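Local coordinates for protein telomerase reverse transcriptase (Candida tropicalis MYA-3404, PDB 6ZD1) that probably extends chromosome ends as the catalytic subunit of telomerase, adding telomeric repeats by copying a template within the enzyme's RNA component, at residues L290-L295 with S469-D474; E354-I359 with K430-C435; K683-M688 with E693-L698. One frame throughout, in Å; residues are numbered along the deposited sequence.

Contacts 1 and 2, with centres 11 Å apart, touch each other and share one cluster of helices. Phe472 CE1 lies 3.7 Å from Ile356 CD1, and Leu295 CD1 lies 3.6 Å from Ile359 CG2, tying both segments of contact 1 to helix 349-359. Along the chain, contact 2 is nested inside the loop that contact 1 closes, and all four segments belong to the reverse transcriptase region. Asp474 of contact 1 bridges to Arg499 of strand 495-500, part of the hairpin that probably carries the catalytic aspartates. Contact 3, near the C-terminus, is separate, its centre about 35 Å from that of contact 1 and 45 Å from that of contact 2.

Contact 1 (L290-L295 with S469-D474); sequences LKLNAL and SGIFCD
Leu292 and Asp474 meet where two helices of the reverse transcriptase region pass each other; the CA atoms of Leu292 and Asp474 are 8.5 Å apart. The contact is carried almost wholly by one methyl group. Leu292 CD2 lies over the flat side of the Asp474 carboxylate rather than at its rim, 3.3 Å from OD2 and 3.5 Å from CG. Both side chains leave their helices with CG anti to the backbone N (chi1 -156° for Leu292, -163° for Asp474), and this shared setting sends each across the gap at a slant to the other.

The apolar part of the contact is looser. The same CD2 approaches Ile471 CG1 at 4.4 Å, the isoleucine bringing its outer end closer than its first bond would suggest. CD2 thus meets Ile471 and Asp474, one turn apart on the same helix.

No hydrogen bond joins the two segments, and the polar work of Asp474 is done with other partners. Its OD1 forms salt bridges to Arg296, further along the leucine's own helix, and to Arg499. Two guanidinium groups on one oxygen would be expected to stabilise the negative charge and to limit rotation of the carboxylate beneath the methyl.

Helix 469-484 begins shortly after a Gln-Gly sequence consistent with reverse transcriptase motif B'. Helix 263-298 packs against it here, helix 349-359 touches both through Ile359 on Lys291 and Leu295 and through Leu352 on Phe472, and the salt bridge to Arg499 joins it to strand 495-500 of the probable palm sheet.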
loop_
_atom_site.group_PDB
_atom_site.type_symbol
_atom_site.label_atom_id
_atom_site.label_comp_id
_atom_site.label_asym_id
_atom_site.label_seq_id
_atom_site.Cartn_x
_atom_site.Cartn_y
_atom_site.Cartn_z
ATOM N N LEU A 290 8.418 -5.766 -19.652
ATOM C CA LEU A 290 8.926 -5.242 -20.916
ATOM C C LEU A 290 8.157 -5.805 -22.103
ATOM O O LEU A 290 7.764 -5.056 -23.006
ATOM C CB LEU A 290 10.417 -5.547 -21.050
ATOM C CG LEU A 290 11.334 -4.658 -20.214
ATOM C CD1 LEU A 290 12.793 -4.971 -20.504
ATOM C CD2 LEU A 290 11.029 -3.191 -20.481
ATOM N N LYS A 291 7.923 -7.122 -22.115
ATOM C CA LYS A 291 7.107 -7.720 -23.166
ATOM C C LYS A 291 5.728 -7.077 -23.208
ATOM O O LYS A 291 5.176 -6.839 -24.289
ATOM C CB LYS A 291 6.981 -9.226 -22.941
ATOM C CG LYS A 291 8.270 -9.997 -23.120
ATOM C CD LYS A 291 8.704 -9.970 -24.570
ATOM C CE LYS A 291 10.035 -10.667 -24.760
ATOM N NZ LYS A 291 10.535 -10.476 -26.149
ATOM N N LEU A 292 5.165 -6.779 -22.037
ATOM C CA LEU A 292 3.851 -6.154 -21.978
ATOM C C LEU A 292 3.905 -4.708 -22.456
ATOM O O LEU A 292 2.976 -4.232 -23.119
ATOM C CB LEU A 292 3.313 -6.236 -20.549
ATOM C CG LEU A 292 1.803 -6.161 -20.354
ATOM C CD1 LEU A 292 1.114 -7.262 -21.144
ATOM C CD2 LEU A 292 1.481 -6.276 -18.880
ATOM N N ASN A 293 4.986 -3.993 -22.129
ATOM C CA ASN A 293 5.135 -2.619 -22.597
ATOM C C ASN A 293 5.312 -2.568 -24.107
ATOM O O ASN A 293 4.745 -1.696 -24.775
ATOM C CB ASN A 293 6.323 -1.953 -21.907
ATOM C CG ASN A 293 6.057 -1.656 -20.452
ATOM O OD1 ASN A 293 4.917 -1.412 -20.053
ATOM N ND2 ASN A 293 7.111 -1.669 -19.645
ATOM N N ALA A 294 6.098 -3.494 -24.661
ATOM C CA ALA A 294 6.331 -3.496 -26.100
ATOM C C ALA A 294 5.050 -3.775 -26.870
ATOM O O ALA A 294 4.907 -3.334 -28.017
ATOM C CB ALA A 294 7.406 -4.523 -26.455
ATOM N N LEU A 295 4.103 -4.490 -26.259
ATOM C CA LEU A 295 2.820 -4.732 -26.901
ATOM C C LEU A 295 1.908 -3.517 -26.857
ATOM O O LEU A 295 1.015 -3.401 -27.704
ATOM C CB LEU A 295 2.120 -5.919 -26.243
ATOM C CG LEU A 295 2.750 -7.267 -26.564
ATOM C CD1 LEU A 295 2.076 -8.360 -25.765
ATOM C CD2 LEU A 295 2.641 -7.541 -28.054
ATOM N N SER A 469 1.278 -11.899 -9.262
ATOM C CA SER A 469 -0.173 -11.999 -9.411
ATOM C C SER A 469 -0.739 -10.806 -10.171
ATOM O O SER A 469 -1.577 -10.965 -11.067
ATOM C CB SER A 469 -0.835 -12.128 -8.039
ATOM O OG SER A 469 -0.381 -13.291 -7.370
ATOM N N GLY A 470 -0.289 -9.597 -9.830
ATOM C CA GLY A 470 -0.802 -8.421 -10.512
ATOM C C GLY A 470 -0.443 -8.400 -11.984
ATOM O O GLY A 470 -1.295 -8.128 -12.835
ATOM N N ILE A 471 0.807 -8.733 -12.312
ATOM C CA ILE A 471 1.197 -8.705 -13.715
ATOM C C ILE A 471 0.602 -9.893 -14.459
ATOM O O ILE A 471 0.342 -9.808 -15.666
ATOM C CB ILE A 471 2.729 -8.644 -13.855
ATOM C CG1 ILE A 471 3.113 -8.314 -15.299
ATOM C CG2 ILE A 471 3.374 -9.947 -13.404
ATOM C CD1 ILE A 471 4.515 -7.774 -15.444
ATOM N N PHE A 472 0.350 -11.007 -13.763
ATOM C CA PHE A 472 -0.382 -12.103 -14.388
ATOM C C PHE A 472 -1.734 -11.615 -14.894
ATOM O O PHE A 472 -2.050 -11.742 -16.083
ATOM C CB PHE A 472 -0.571 -13.254 -13.397
ATOM C CG PHE A 472 0.644 -14.122 -13.221
ATOM C CD1 PHE A 472 1.690 -14.069 -14.129
ATOM C CD2 PHE A 472 0.731 -15.005 -12.152
ATOM C CE1 PHE A 472 2.805 -14.874 -13.970
ATOM C CE2 PHE A 472 1.848 -15.813 -11.986
ATOM C CZ PHE A 472 2.883 -15.748 -12.897
ATOM N N CYS A 473 -2.511 -10.981 -14.013
ATOM C CA CYS A 473 -3.831 -10.496 -14.399
ATOM C C CYS A 473 -3.733 -9.451 -15.501
ATOM O O CYS A 473 -4.613 -9.375 -16.365
ATOM C CB CYS A 473 -4.543 -9.928 -13.169
ATOM S SG CYS A 473 -6.266 -9.461 -13.409
ATOM N N ASP A 474 -2.650 -8.671 -15.516
ATOM C CA ASP A 474 -2.460 -7.672 -16.564
ATOM C C ASP A 474 -2.160 -8.332 -17.905
ATOM O O ASP A 474 -2.700 -7.924 -18.939
ATOM C CB ASP A 474 -1.334 -6.718 -16.166
ATOM C CG ASP A 474 -1.342 -5.429 -16.967
ATOM O OD1 ASP A 474 -2.255 -5.239 -17.801
ATOM O OD2 ASP A 474 -0.430 -4.601 -16.757
#

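Contact 2 (E354-I359 with K430-C435); sequences ESIAGI and KIIEVC
Cys435, one of the two residues that meet Ile356 here, follows directly on a helical turn whose bond from Val434 N to Lys430 O measures 2.7 Å. Cys435 N then bonds to Ile431 O at 3.0 Å. These bonds fix the backbone from which the apolar contact is made; between the segments there is no hydrogen bond.

Ile356 divides its two branches between two partners. The short branch, CG2, touches Ile432 CD1 at 3.8 Å, and the two isoleucine side chains run antiparallel alongside one another. The longer branch runs straight out (chi2 -179°) and places CD1 4.0 Å from Cys435 CB, with SG slightly further off. Ile432 instead bends at chi2 (-59°), bringing its terminal methyl nearer to helix 349-359 than its first bond would. Helix 469-484 lies against the same Ile356.

One isoleucine thus spans two residues, Ile432 and Cys435, a turn apart on the facing helix. The arrangement is consistent with helices packed on the palm of a reverse transcriptase. Here it joins helix 349-359, which follows strand 334-339 and the short helix 343-346, to helix 428-440, across an intervening segment consistent with telomerase's insertion in the fingers domain.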
loop_
_atom_site.group_PDB
_atom_site.type_symbol
_atom_site.label_atom_id
_atom_site.label_comp_id
_atom_site.label_asym_id
_atom_site.label_seq_id
_atom_site.Cartn_x
_atom_site.Cartn_y
_atom_site.Cartn_z
ATOM N N GLU A 354 -1.330 -19.792 -21.435
ATOM C CA GLU A 354 -1.293 -19.557 -22.876
ATOM C C GLU A 354 -0.943 -18.104 -23.195
ATOM O O GLU A 354 -0.164 -17.837 -24.117
ATOM C CB GLU A 354 -2.639 -19.933 -23.501
ATOM C CG GLU A 354 -3.064 -21.380 -23.244
ATOM C CD GLU A 354 -4.508 -21.660 -23.645
ATOM O OE1 GLU A 354 -5.158 -20.764 -24.231
ATOM O OE2 GLU A 354 -4.993 -22.781 -23.371
ATOM N N SER A 355 -1.488 -17.153 -22.430
ATOM C CA SER A 355 -1.166 -15.746 -22.655
ATOM C C SER A 355 0.320 -15.487 -22.467
ATOM O O SER A 355 0.935 -14.750 -23.249
ATOM C CB SER A 355 -1.970 -14.856 -21.710
ATOM O OG SER A 355 -3.352 -14.904 -22.008
ATOM N N ILE A 356 0.911 -16.076 -21.424
ATOM C CA ILE A 356 2.337 -15.891 -21.172
ATOM C C ILE A 356 3.161 -16.456 -22.321
ATOM O O ILE A 356 4.104 -15.815 -22.801
ATOM C CB ILE A 356 2.720 -16.527 -19.824
ATOM C CG1 ILE A 356 2.038 -15.770 -18.679
ATOM C CG2 ILE A 356 4.226 -16.552 -19.654
ATOM C CD1 ILE A 356 2.366 -16.316 -17.306
ATOM N N ALA A 357 2.804 -17.647 -22.805
ATOM C CA ALA A 357 3.475 -18.180 -23.985
ATOM C C ALA A 357 3.240 -17.291 -25.198
ATOM O O ALA A 357 4.062 -17.267 -26.121
ATOM C CB ALA A 357 2.998 -19.604 -24.269
ATOM N N GLY A 358 2.138 -16.539 -25.201
ATOM C CA GLY A 358 1.831 -15.702 -26.349
ATOM C C GLY A 358 2.809 -14.556 -26.514
ATOM O O GLY A 358 3.304 -14.301 -27.614
ATOM N N ILE A 359 3.110 -13.852 -25.420
ATOM C CA ILE A 359 4.003 -12.703 -25.506
ATOM C C ILE A 359 5.453 -13.109 -25.714
ATOM O O ILE A 359 6.300 -12.243 -25.970
ATOM C CB ILE A 359 3.856 -11.822 -24.249
ATOM C CG1 ILE A 359 4.395 -12.536 -23.015
ATOM C CG2 ILE A 359 2.398 -11.474 -24.018
ATOM C CD1 ILE A 359 4.209 -11.743 -21.750
ATOM N N LYS A 430 13.668 -20.380 -17.821
ATOM C CA LYS A 430 13.453 -20.081 -16.409
ATOM C C LYS A 430 12.185 -19.261 -16.210
ATOM O O LYS A 430 11.389 -19.546 -15.308
ATOM C CB LYS A 430 14.665 -19.347 -15.834
ATOM C CG LYS A 430 14.651 -19.204 -14.315
ATOM C CD LYS A 430 14.827 -20.556 -13.631
ATOM C CE LYS A 430 14.815 -20.427 -12.112
ATOM N NZ LYS A 430 15.978 -19.654 -11.591
ATOM N N ILE A 431 11.969 -18.253 -17.063
ATOM C CA ILE A 431 10.792 -17.396 -16.939
ATOM C C ILE A 431 9.519 -18.226 -17.032
ATOM O O ILE A 431 8.608 -18.094 -16.206
ATOM C CB ILE A 431 10.818 -16.284 -18.004
ATOM C CG1 ILE A 431 11.935 -15.286 -17.710
ATOM C CG2 ILE A 431 9.478 -15.576 -18.071
ATOM C CD1 ILE A 431 12.234 -14.376 -18.869
ATOM N N ILE A 432 9.443 -19.107 -18.032
ATOM C CA ILE A 432 8.271 -19.970 -18.155
ATOM C C ILE A 432 8.167 -20.895 -16.949
ATOM O O ILE A 432 7.071 -21.149 -16.435
ATOM C CB ILE A 432 8.318 -20.764 -19.473
ATOM C CG1 ILE A 432 8.250 -19.821 -20.674
ATOM C CG2 ILE A 432 7.178 -21.770 -19.528
ATOM C CD1 ILE A 432 7.003 -18.969 -20.708
ATOM N N GLU A 433 9.305 -21.399 -16.466
ATOM C CA GLU A 433 9.270 -22.336 -15.349
ATOM C C GLU A 433 8.826 -21.651 -14.064
ATOM O O GLU A 433 7.996 -22.191 -13.322
ATOM C CB GLU A 433 10.642 -22.981 -15.165
ATOM C CG GLU A 433 10.641 -24.170 -14.221
ATOM C CD GLU A 433 12.009 -24.807 -14.088
ATOM O OE1 GLU A 433 12.889 -24.204 -13.438
ATOM O OE2 GLU A 433 12.207 -25.909 -14.643
ATOM N N VAL A 434 9.352 -20.455 -13.792
ATOM C CA VAL A 434 8.996 -19.747 -12.566
ATOM C C VAL A 434 7.546 -19.282 -12.616
ATOM O O VAL A 434 6.826 -19.345 -11.611
ATOM C CB VAL A 434 9.968 -18.578 -12.327
ATOM C CG1 VAL A 434 9.558 -17.774 -11.101
ATOM C CG2 VAL A 434 11.380 -19.104 -12.172
ATOM N N CYS A 435 7.088 -18.815 -13.780
ATOM C CA CYS A 435 5.687 -18.427 -13.916
ATOM C C CYS A 435 4.769 -19.613 -13.649
ATOM O O CYS A 435 3.819 -19.514 -12.864
ATOM C CB CYS A 435 5.431 -17.844 -15.307
ATOM S SG CYS A 435 6.178 -16.213 -15.594
#

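Contact 3 (K683-M688 with E693-L698); sequences KSLAFM and EIIEWL
Leu685 and Ile695 face each other across the connection between two consecutive helices, their side chains running in opposite directions so that only the outer methyls come together. Leu685 CD1 reaches Ile695 CD1 at 4.0 Å. The leucine is extended at chi2 (178°), carrying this methyl straight out from the backbone, whereas Ile695 bends at the same torsion to meet it.

The second pair is turned quite differently. Met688, built as selenomethionine, lies at about a right angle to Ile694, and the selenium atom, one bond short of the chain's end, does the touching, with SE 4.1 Å from Ile694 CD1. A bend at chi3 (-64°) swings the terminal methyl CE away from the isoleucine, which therefore meets the flank of the chain. Neighbouring residues of one helix are engaged by two different approaches, one methyl against methyl and the other across a chain.

The backbone sets the spacing between the two apolar side chains. Leu685 and Met688 are the first and last residues of a type I beta turn, closed by a hydrogen bond of 2.9 Å from Met688 N to Leu685 O, and both send their side chains toward helix 692-699. Phe640 packs against both Met688 and Ile694, while Phe624 of helix 609-637 touches Leu685. Glu693 forms a salt bridge to Arg642.

Two consecutive helices, 670-684 and 692-699, are joined here through a short connection whose apolar residues fold back on the second helix, an arrangement consistent with the all-helical C-terminal extension that serves as the telomerase thumb.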
loop_
_atom_site.group_PDB
_atom_site.type_symbol
_atom_site.label_atom_id
_atom_site.label_comp_id
_atom_site.label_asym_id
_atom_site.label_seq_id
_atom_site.Cartn_x
_atom_site.Cartn_y
_atom_site.Cartn_z
ATOM N N LYS A 683 6.780 20.938 -9.333
ATOM C CA LYS A 683 5.557 21.487 -9.909
ATOM C C LYS A 683 4.653 22.065 -8.826
ATOM O O LYS A 683 4.156 23.191 -8.954
ATOM C CB LYS A 683 4.832 20.398 -10.704
ATOM C CG LYS A 683 3.831 20.910 -11.730
ATOM C CD LYS A 683 2.425 20.984 -11.153
ATOM C CE LYS A 683 1.438 21.501 -12.188
ATOM N NZ LYS A 683 1.833 22.850 -12.700
ATOM N N SER A 684 4.472 21.328 -7.728
ATOM C CA SER A 684 3.587 21.753 -6.648
ATOM C C SER A 684 4.087 22.997 -5.927
ATOM O O SER A 684 3.329 23.594 -5.153
ATOM C CB SER A 684 3.412 20.617 -5.633
ATOM O OG SER A 684 2.796 19.483 -6.220
ATOM N N LEU A 685 5.348 23.380 -6.120
ATOM C CA LEU A 685 5.889 24.583 -5.507
ATOM C C LEU A 685 6.000 25.741 -6.490
ATOM O O LEU A 685 6.704 26.715 -6.208
ATOM C CB LEU A 685 7.249 24.293 -4.878
ATOM C CG LEU A 685 7.236 23.349 -3.678
ATOM C CD1 LEU A 685 8.654 23.107 -3.198
ATOM C CD2 LEU A 685 6.369 23.904 -2.549
ATOM N N ALA A 686 5.316 25.660 -7.634
ATOM C CA ALA A 686 5.360 26.756 -8.597
ATOM C C ALA A 686 4.861 28.061 -7.990
ATOM O O ALA A 686 5.348 29.138 -8.353
ATOM C CB ALA A 686 4.542 26.402 -9.841
ATOM N N PHE A 687 3.898 27.991 -7.065
ATOM C CA PHE A 687 3.387 29.195 -6.417
ATOM C C PHE A 687 4.436 29.890 -5.561
ATOM O O PHE A 687 4.261 31.064 -5.220
ATOM C CB PHE A 687 2.179 28.856 -5.541
ATOM C CG PHE A 687 2.539 28.166 -4.253
ATOM C CD1 PHE A 687 2.777 26.801 -4.228
ATOM C CD2 PHE A 687 2.635 28.882 -3.069
ATOM C CE1 PHE A 687 3.106 26.160 -3.046
ATOM C CE2 PHE A 687 2.969 28.247 -1.883
ATOM C CZ PHE A 687 3.203 26.886 -1.872
HETATM N N MSE A 688 5.509 29.199 -5.201
HETATM C CA MSE A 688 6.531 29.765 -4.332
HETATM C C MSE A 688 7.591 30.476 -5.158
HETATM O O MSE A 688 8.295 29.848 -5.945
HETATM C CB MSE A 688 7.161 28.667 -3.480
HETATM C CG MSE A 688 7.998 29.167 -2.328
HETATM SE SE MSE A 688 8.522 27.688 -1.180
HETATM C CE MSE A 688 6.752 27.158 -0.574
ATOM N N GLU A 693 17.051 27.487 -3.724
ATOM C CA GLU A 693 17.868 26.668 -2.839
ATOM C C GLU A 693 17.123 25.409 -2.418
ATOM O O GLU A 693 17.721 24.331 -2.319
ATOM C CB GLU A 693 18.288 27.488 -1.620
ATOM C CG GLU A 693 19.259 26.786 -0.685
ATOM C CD GLU A 693 19.803 27.717 0.386
ATOM O OE1 GLU A 693 19.472 28.922 0.352
ATOM O OE2 GLU A 693 20.561 27.246 1.260
ATOM N N ILE A 694 15.807 25.517 -2.207
ATOM C CA ILE A 694 15.007 24.344 -1.859
ATOM C C ILE A 694 15.029 23.328 -2.993
ATOM O O ILE A 694 15.256 22.133 -2.776
ATOM C CB ILE A 694 13.564 24.752 -1.510
ATOM C CG1 ILE A 694 13.534 25.683 -0.297
ATOM C CG2 ILE A 694 12.717 23.515 -1.249
ATOM C CD1 ILE A 694 12.145 26.227 0.006
ATOM N N ILE A 695 14.789 23.787 -4.224
ATOM C CA ILE A 695 14.733 22.855 -5.344
ATOM C C ILE A 695 16.124 22.306 -5.639
ATOM O O ILE A 695 16.289 21.114 -5.926
ATOM C CB ILE A 695 14.096 23.524 -6.583
ATOM C CG1 ILE A 695 12.569 23.378 -6.580
ATOM C CG2 ILE A 695 14.565 22.857 -7.853
ATOM C CD1 ILE A 695 11.864 23.932 -5.370
ATOM N N GLU A 696 17.153 23.147 -5.525
ATOM C CA GLU A 696 18.515 22.667 -5.741
ATOM C C GLU A 696 18.882 21.581 -4.734
ATOM O O GLU A 696 19.528 20.587 -5.089
ATOM C CB GLU A 696 19.504 23.827 -5.657
ATOM C CG GLU A 696 20.943 23.408 -5.864
ATOM C CD GLU A 696 21.913 24.538 -5.613
ATOM O OE1 GLU A 696 21.478 25.579 -5.078
ATOM O OE2 GLU A 696 23.106 24.385 -5.955
ATOM N N TRP A 697 18.469 21.748 -3.474
ATOM C CA TRP A 697 18.670 20.693 -2.488
ATOM C C TRP A 697 17.870 19.453 -2.849
ATOM O O TRP A 697 18.345 18.325 -2.681
ATOM C CB TRP A 697 18.275 21.180 -1.096
ATOM C CG TRP A 697 18.082 20.057 -0.119
ATOM C CD1 TRP A 697 19.041 19.478 0.653
ATOM C CD2 TRP A 697 16.855 19.373 0.185
ATOM N NE1 TRP A 697 18.493 18.477 1.421
ATOM C CE2 TRP A 697 17.152 18.395 1.154
ATOM C CE3 TRP A 697 15.537 19.495 -0.265
ATOM C CZ2 TRP A 697 16.182 17.546 1.680
ATOM C CZ3 TRP A 697 14.572 18.650 0.261
ATOM C CH2 TRP A 697 14.901 17.689 1.223
ATOM N N LEU A 698 16.647 19.647 -3.345
ATOM C CA LEU A 698 15.801 18.514 -3.699
ATOM C C LEU A 698 16.452 17.666 -4.780
ATOM O O LEU A 698 16.448 16.432 -4.700
ATOM C CB LEU A 698 14.435 19.021 -4.156
ATOM C CG LEU A 698 13.419 18.008 -4.666
ATOM C CD1 LEU A 698 12.844 17.223 -3.504
ATOM C CD2 LEU A 698 12.323 18.711 -5.448
#